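Long-range contacts in leucine aminopeptidase (Legionella pneumophila, PDB 5GNE), which probably removes amino-terminal residues from peptides as a zinc-dependent metalloexopeptidase of the M28 family: residues 83-88 against 283-288; 329-334 against 359-364. One frame throughout, in Å; residues are numbered along the deposited sequence.

How the interactions relate
The two contacts follow one another along the chain, interaction 1 closing before interaction 2 opens, and their centres lie about 19 Å apart. Both involve neighbouring strands of the mixed eight-stranded sheet. Strand 279-282 runs into loop 283-288 of interaction 1 and pairs antiparallel with strand 328-332, which carries one half of interaction 2. Helix 288-302, capped by Asp287, later packs against Leu364 of helix 355-373. The contacts meet where Val286 CG1 approaches Tyr330 N at 4.2 Å. Interaction 1 joins the loop after helix 75-81 to the surface of the M28 fold, whereas interaction 2 belongs to its buried core, near the zinc site.

Interaction 1. Residues 83-88 against 283-288; sequences TSYHSI and KDYVDK
Asp287 lies beside Ile88 while capping a helix: its OD1 accepts a hydrogen bond from Leu290 N, N-capping helix 288-302, and its OD2 is 3.6 Å from Ile88 O, a matter of proximity and not a bond, since both oxygens are acceptors. Ile88 is the last ordered residue before a gap in the model, and its CB also borders this carboxylate. The motif at the heart of the contact is a tilted edge-to-face tyrosine pair joining the loop after helix 75-81 to the loop that leaves strand 279-282 of the M28 fold. Tyr85 presents its edge to the face of Tyr285, with ring centroids 4.6 Å apart and planes inclined at 55°. The edge atom Tyr85 CD2 sits over the middle of the Tyr285 ring, 3.5 Å above its plane. In return, Tyr285 CA lies over one face of the Tyr85 ring as a CH-pi contact, 4.1 Å from the centroid. Tyr285 is in the left-handed region (phi 63°), and both its CA and its ring meet Tyr85. With chi1 at 67°, CG tucked close to its own main chain on both sides, Tyr85 reaches across to Asp284, whose CA lies 3.4 Å from Tyr85 OH. Beyond the pair, Val319, Thr322 and Asn323 of helix 318-323 pack against Tyr285. Thr83 and Ser84 turn their hydroxyls back to helix 75-81, bonding to Leu79 O and Asp80 O respectively. The peptide link between them receives the far end of the other tyrosine: Tyr285 OH comes within 3.3 Å of Thr83 C and 3.5 Å of Ser84 N.

Interaction 2. Residues 329-334 against 359-364; sequences TYPSAT and VNFTKL
The Phe361 ring meets strand 328-332 edge-on, its rim directed at the peptide link between Pro331 and Ser332, with Pro331 C and Ser332 N close to the ring plane. The contact is a helix-on-sheet packing in the core of the M28 alpha/beta fold: helix 355-373 lies against the mixed sheet, and Phe361 and Leu364, three residues apart on its inner side, both point toward the strand. Two adjoining rim atoms of the phenyl group do most of the touching. CE2 of Phe361 approaches Pro331 O at 3.5 Å, and CZ of Phe361 stands 3.4 Å from Ser332 C. The same CZ comes equally near Ala333 N, while the methyl of Ala333 borders it more loosely, with CB 4.3 Å from Phe361 CZ. A chi1 of -79° swings the ring off the helix on the side of its own backbone N, out to the strand. Its surroundings are filled in by Val211 of helix 202-221, by Ile279 and Ala268, and by His357, whose ring forms an edge-to-face pair with Phe361. His357 also gives Ala333 O a weak hydrogen bond through NE2, a second tie between this helix and the strand end.

Every residue that touches here is buried, and no hydrogen bond crosses between the two segments, so the contact is van der Waals packing, of the ring edge on the strand backbone and of Leu364 on Pro331. The CB of Ser332 points away from the helix, and its side chain is about 9 Å from a bound zinc ion. Leu364, with CG anti to the backbone N (chi1 176°), rests on Thr294 and Leu297 of helix 288-302 and sends its CD2 methyl obliquely across the proline ring, 3.6 Å from Pro331 CB and 3.8 Å from Pro331 CG.

Interaction 1. Residues 83-88 against 283-288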
# COMPACT_ATOMS: atom_id res chain seq x y z
N THR A 83 -3.53 -3.34 -17.89
CA THR A 83 -4.97 -3.38 -17.57
C THR A 83 -5.53 -4.80 -17.55
O THR A 83 -6.73 -5.00 -17.49
CB THR A 83 -5.81 -2.55 -18.56
OG1 THR A 83 -5.63 -3.05 -19.88
CG2 THR A 83 -5.39 -1.10 -18.53
N SER A 84 -4.65 -5.79 -17.56
CA SER A 84 -5.03 -7.18 -17.48
C SER A 84 -4.05 -7.90 -16.60
O SER A 84 -2.92 -7.46 -16.47
CB SER A 84 -5.05 -7.79 -18.88
OG SER A 84 -3.75 -7.73 -19.43
N TYR A 85 -4.46 -9.00 -16.00
CA TYR A 85 -3.51 -9.81 -15.24
C TYR A 85 -3.74 -11.29 -15.41
O TYR A 85 -4.86 -11.74 -15.54
CB TYR A 85 -3.55 -9.44 -13.75
CG TYR A 85 -4.83 -9.78 -13.02
CD1 TYR A 85 -5.02 -11.01 -12.40
CD2 TYR A 85 -5.86 -8.84 -12.94
CE1 TYR A 85 -6.21 -11.31 -11.72
CE2 TYR A 85 -7.05 -9.13 -12.27
CZ TYR A 85 -7.23 -10.36 -11.66
OH TYR A 85 -8.41 -10.62 -11.00
N HIS A 86 -2.65 -12.04 -15.41
CA HIS A 86 -2.74 -13.48 -15.44
C HIS A 86 -2.25 -14.07 -14.10
O HIS A 86 -1.21 -13.68 -13.57
CB HIS A 86 -1.92 -14.02 -16.62
CG HIS A 86 -2.39 -13.53 -17.95
ND1 HIS A 86 -2.01 -12.32 -18.48
CD2 HIS A 86 -3.21 -14.10 -18.87
CE1 HIS A 86 -2.58 -12.15 -19.66
NE2 HIS A 86 -3.31 -13.22 -19.92
N SER A 87 -3.04 -14.99 -13.57
CA SER A 87 -2.79 -15.65 -12.29
C SER A 87 -1.47 -16.41 -12.28
O SER A 87 -1.09 -17.00 -13.29
CB SER A 87 -3.96 -16.59 -11.98
OG SER A 87 -3.60 -17.62 -11.08
N ILE A 88 -0.76 -16.40 -11.15
CA ILE A 88 0.47 -17.20 -11.03
C ILE A 88 0.21 -18.50 -10.25
O ILE A 88 0.19 -18.51 -9.02
CB ILE A 88 1.61 -16.43 -10.34
CG1 ILE A 88 1.81 -15.06 -10.98
CG2 ILE A 88 2.91 -17.23 -10.46
CD1 ILE A 88 2.41 -14.04 -10.02
N LYS A 283 -10.17 -9.93 -3.99
CA LYS A 283 -9.95 -11.06 -4.88
C LYS A 283 -9.47 -10.70 -6.29
O LYS A 283 -9.13 -11.60 -7.06
CB LYS A 283 -11.19 -11.95 -4.99
CG LYS A 283 -12.50 -11.41 -4.47
CD LYS A 283 -13.56 -12.50 -4.70
CE LYS A 283 -14.93 -12.16 -4.14
NZ LYS A 283 -15.97 -13.09 -4.67
N ASP A 284 -9.46 -9.43 -6.66
CA ASP A 284 -8.85 -9.10 -7.95
C ASP A 284 -7.48 -8.41 -7.81
O ASP A 284 -7.21 -7.70 -6.84
CB ASP A 284 -9.83 -8.28 -8.83
CG ASP A 284 -10.50 -7.14 -8.09
OD1 ASP A 284 -9.79 -6.30 -7.51
OD2 ASP A 284 -11.76 -7.09 -8.09
N TYR A 285 -6.62 -8.64 -8.79
CA TYR A 285 -5.33 -8.00 -8.83
C TYR A 285 -4.46 -8.39 -7.64
O TYR A 285 -3.60 -7.63 -7.21
CB TYR A 285 -5.49 -6.48 -8.91
CG TYR A 285 -5.47 -5.99 -10.34
CD1 TYR A 285 -4.26 -5.67 -10.95
CD2 TYR A 285 -6.63 -5.86 -11.07
CE1 TYR A 285 -4.21 -5.22 -12.26
CE2 TYR A 285 -6.59 -5.43 -12.38
CZ TYR A 285 -5.38 -5.11 -12.97
OH TYR A 285 -5.34 -4.67 -14.27
N VAL A 286 -4.68 -9.60 -7.13
CA VAL A 286 -3.89 -10.19 -6.04
C VAL A 286 -3.58 -11.63 -6.42
O VAL A 286 -4.16 -12.15 -7.36
CB VAL A 286 -4.64 -10.18 -4.68
CG1 VAL A 286 -4.78 -8.76 -4.16
CG2 VAL A 286 -6.02 -10.82 -4.83
N ASP A 287 -2.64 -12.25 -5.72
CA ASP A 287 -2.33 -13.66 -5.90
C ASP A 287 -3.35 -14.49 -5.14
O ASP A 287 -3.54 -14.29 -3.94
CB ASP A 287 -0.93 -14.00 -5.38
CG ASP A 287 -0.50 -15.41 -5.72
OD1 ASP A 287 -0.42 -16.27 -4.82
OD2 ASP A 287 -0.22 -15.66 -6.91
N LYS A 288 -4.00 -15.43 -5.82
CA LYS A 288 -5.01 -16.26 -5.18
C LYS A 288 -4.39 -17.18 -4.15
O LYS A 288 -4.93 -17.31 -3.06
CB LYS A 288 -5.78 -17.08 -6.23
CG LYS A 288 -6.93 -17.98 -5.72
CD LYS A 288 -8.08 -17.21 -5.07
CE LYS A 288 -9.23 -18.14 -4.62
NZ LYS A 288 -10.00 -18.78 -5.75

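Interaction 2. Residues 329-334 against 359-364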
# COMPACT_ATOMS: atom_id res chain seq x y z
N THR A 329 -1.01 -9.78 -1.67
CA THR A 329 -2.26 -9.95 -0.92
C THR A 329 -2.66 -8.64 -0.24
O THR A 329 -1.80 -7.84 0.15
CB THR A 329 -2.15 -11.08 0.13
OG1 THR A 329 -3.41 -11.23 0.78
CG2 THR A 329 -1.12 -10.74 1.19
N TYR A 330 -3.96 -8.41 -0.10
CA TYR A 330 -4.47 -7.13 0.39
C TYR A 330 -5.65 -7.30 1.36
O TYR A 330 -6.80 -7.38 0.93
CB TYR A 330 -4.83 -6.23 -0.81
CG TYR A 330 -5.42 -4.84 -0.53
CD1 TYR A 330 -5.38 -4.25 0.74
CD2 TYR A 330 -6.01 -4.12 -1.55
CE1 TYR A 330 -5.95 -3.00 0.97
CE2 TYR A 330 -6.57 -2.88 -1.33
CZ TYR A 330 -6.54 -2.33 -0.08
OH TYR A 330 -7.09 -1.08 0.09
N PRO A 331 -5.38 -7.38 2.67
CA PRO A 331 -6.49 -7.38 3.65
C PRO A 331 -7.06 -5.97 3.86
O PRO A 331 -6.29 -5.01 3.98
CB PRO A 331 -5.83 -7.91 4.93
CG PRO A 331 -4.39 -7.45 4.81
CD PRO A 331 -4.06 -7.51 3.33
N SER A 332 -8.38 -5.85 3.92
CA SER A 332 -9.01 -4.54 4.06
C SER A 332 -10.08 -4.44 5.19
O SER A 332 -10.82 -5.38 5.46
CB SER A 332 -9.63 -4.15 2.73
OG SER A 332 -10.15 -2.85 2.77
N ALA A 333 -10.15 -3.26 5.81
CA ALA A 333 -11.10 -2.96 6.88
C ALA A 333 -12.58 -3.06 6.48
O ALA A 333 -13.41 -3.43 7.31
CB ALA A 333 -10.81 -1.56 7.44
N THR A 334 -12.90 -2.75 5.23
CA THR A 334 -14.30 -2.67 4.77
C THR A 334 -14.51 -3.42 3.45
O THR A 334 -13.55 -3.70 2.74
CB THR A 334 -14.76 -1.21 4.57
OG1 THR A 334 -13.91 -0.58 3.61
CG2 THR A 334 -14.69 -0.43 5.87
N VAL A 359 -5.41 -3.71 15.76
CA VAL A 359 -4.69 -4.75 16.47
C VAL A 359 -4.83 -6.06 15.69
O VAL A 359 -3.86 -6.79 15.53
CB VAL A 359 -5.21 -4.96 17.93
CG1 VAL A 359 -4.71 -6.29 18.48
CG2 VAL A 359 -4.76 -3.82 18.83
N ASN A 360 -6.03 -6.36 15.18
CA ASN A 360 -6.21 -7.60 14.41
C ASN A 360 -5.38 -7.60 13.10
O ASN A 360 -4.78 -8.62 12.76
CB ASN A 360 -7.68 -7.85 14.12
CG ASN A 360 -8.45 -8.41 15.34
OD1 ASN A 360 -7.85 -8.96 16.28
ND2 ASN A 360 -9.78 -8.30 15.31
N PHE A 361 -5.34 -6.48 12.38
CA PHE A 361 -4.45 -6.37 11.21
C PHE A 361 -2.97 -6.53 11.60
O PHE A 361 -2.20 -7.15 10.88
CB PHE A 361 -4.63 -5.04 10.49
CG PHE A 361 -5.84 -5.00 9.60
CD1 PHE A 361 -7.06 -4.57 10.10
CD2 PHE A 361 -5.76 -5.39 8.28
CE1 PHE A 361 -8.20 -4.53 9.29
CE2 PHE A 361 -6.89 -5.35 7.46
CZ PHE A 361 -8.11 -4.91 7.97
N THR A 362 -2.59 -6.00 12.76
CA THR A 362 -1.23 -6.26 13.25
C THR A 362 -0.99 -7.74 13.51
O THR A 362 0.05 -8.27 13.11
CB THR A 362 -0.93 -5.46 14.54
OG1 THR A 362 -1.26 -4.09 14.31
CG2 THR A 362 0.54 -5.53 14.90
N LYS A 363 -1.96 -8.41 14.12
CA LYS A 363 -1.86 -9.85 14.30
C LYS A 363 -1.66 -10.54 12.96
O LYS A 363 -0.72 -11.32 12.79
CB LYS A 363 -3.08 -10.41 15.01
CG LYS A 363 -3.12 -10.10 16.49
CD LYS A 363 -4.37 -10.63 17.19
CE LYS A 363 -4.23 -10.46 18.70
NZ LYS A 363 -5.48 -10.64 19.44
N LEU A 364 -2.54 -10.22 12.01
CA LEU A 364 -2.46 -10.83 10.69
C LEU A 364 -1.10 -10.64 10.06
O LEU A 364 -0.48 -11.60 9.66
CB LEU A 364 -3.53 -10.25 9.78
CG LEU A 364 -3.45 -10.79 8.35
CD1 LEU A 364 -3.60 -12.29 8.33
CD2 LEU A 364 -4.52 -10.13 7.49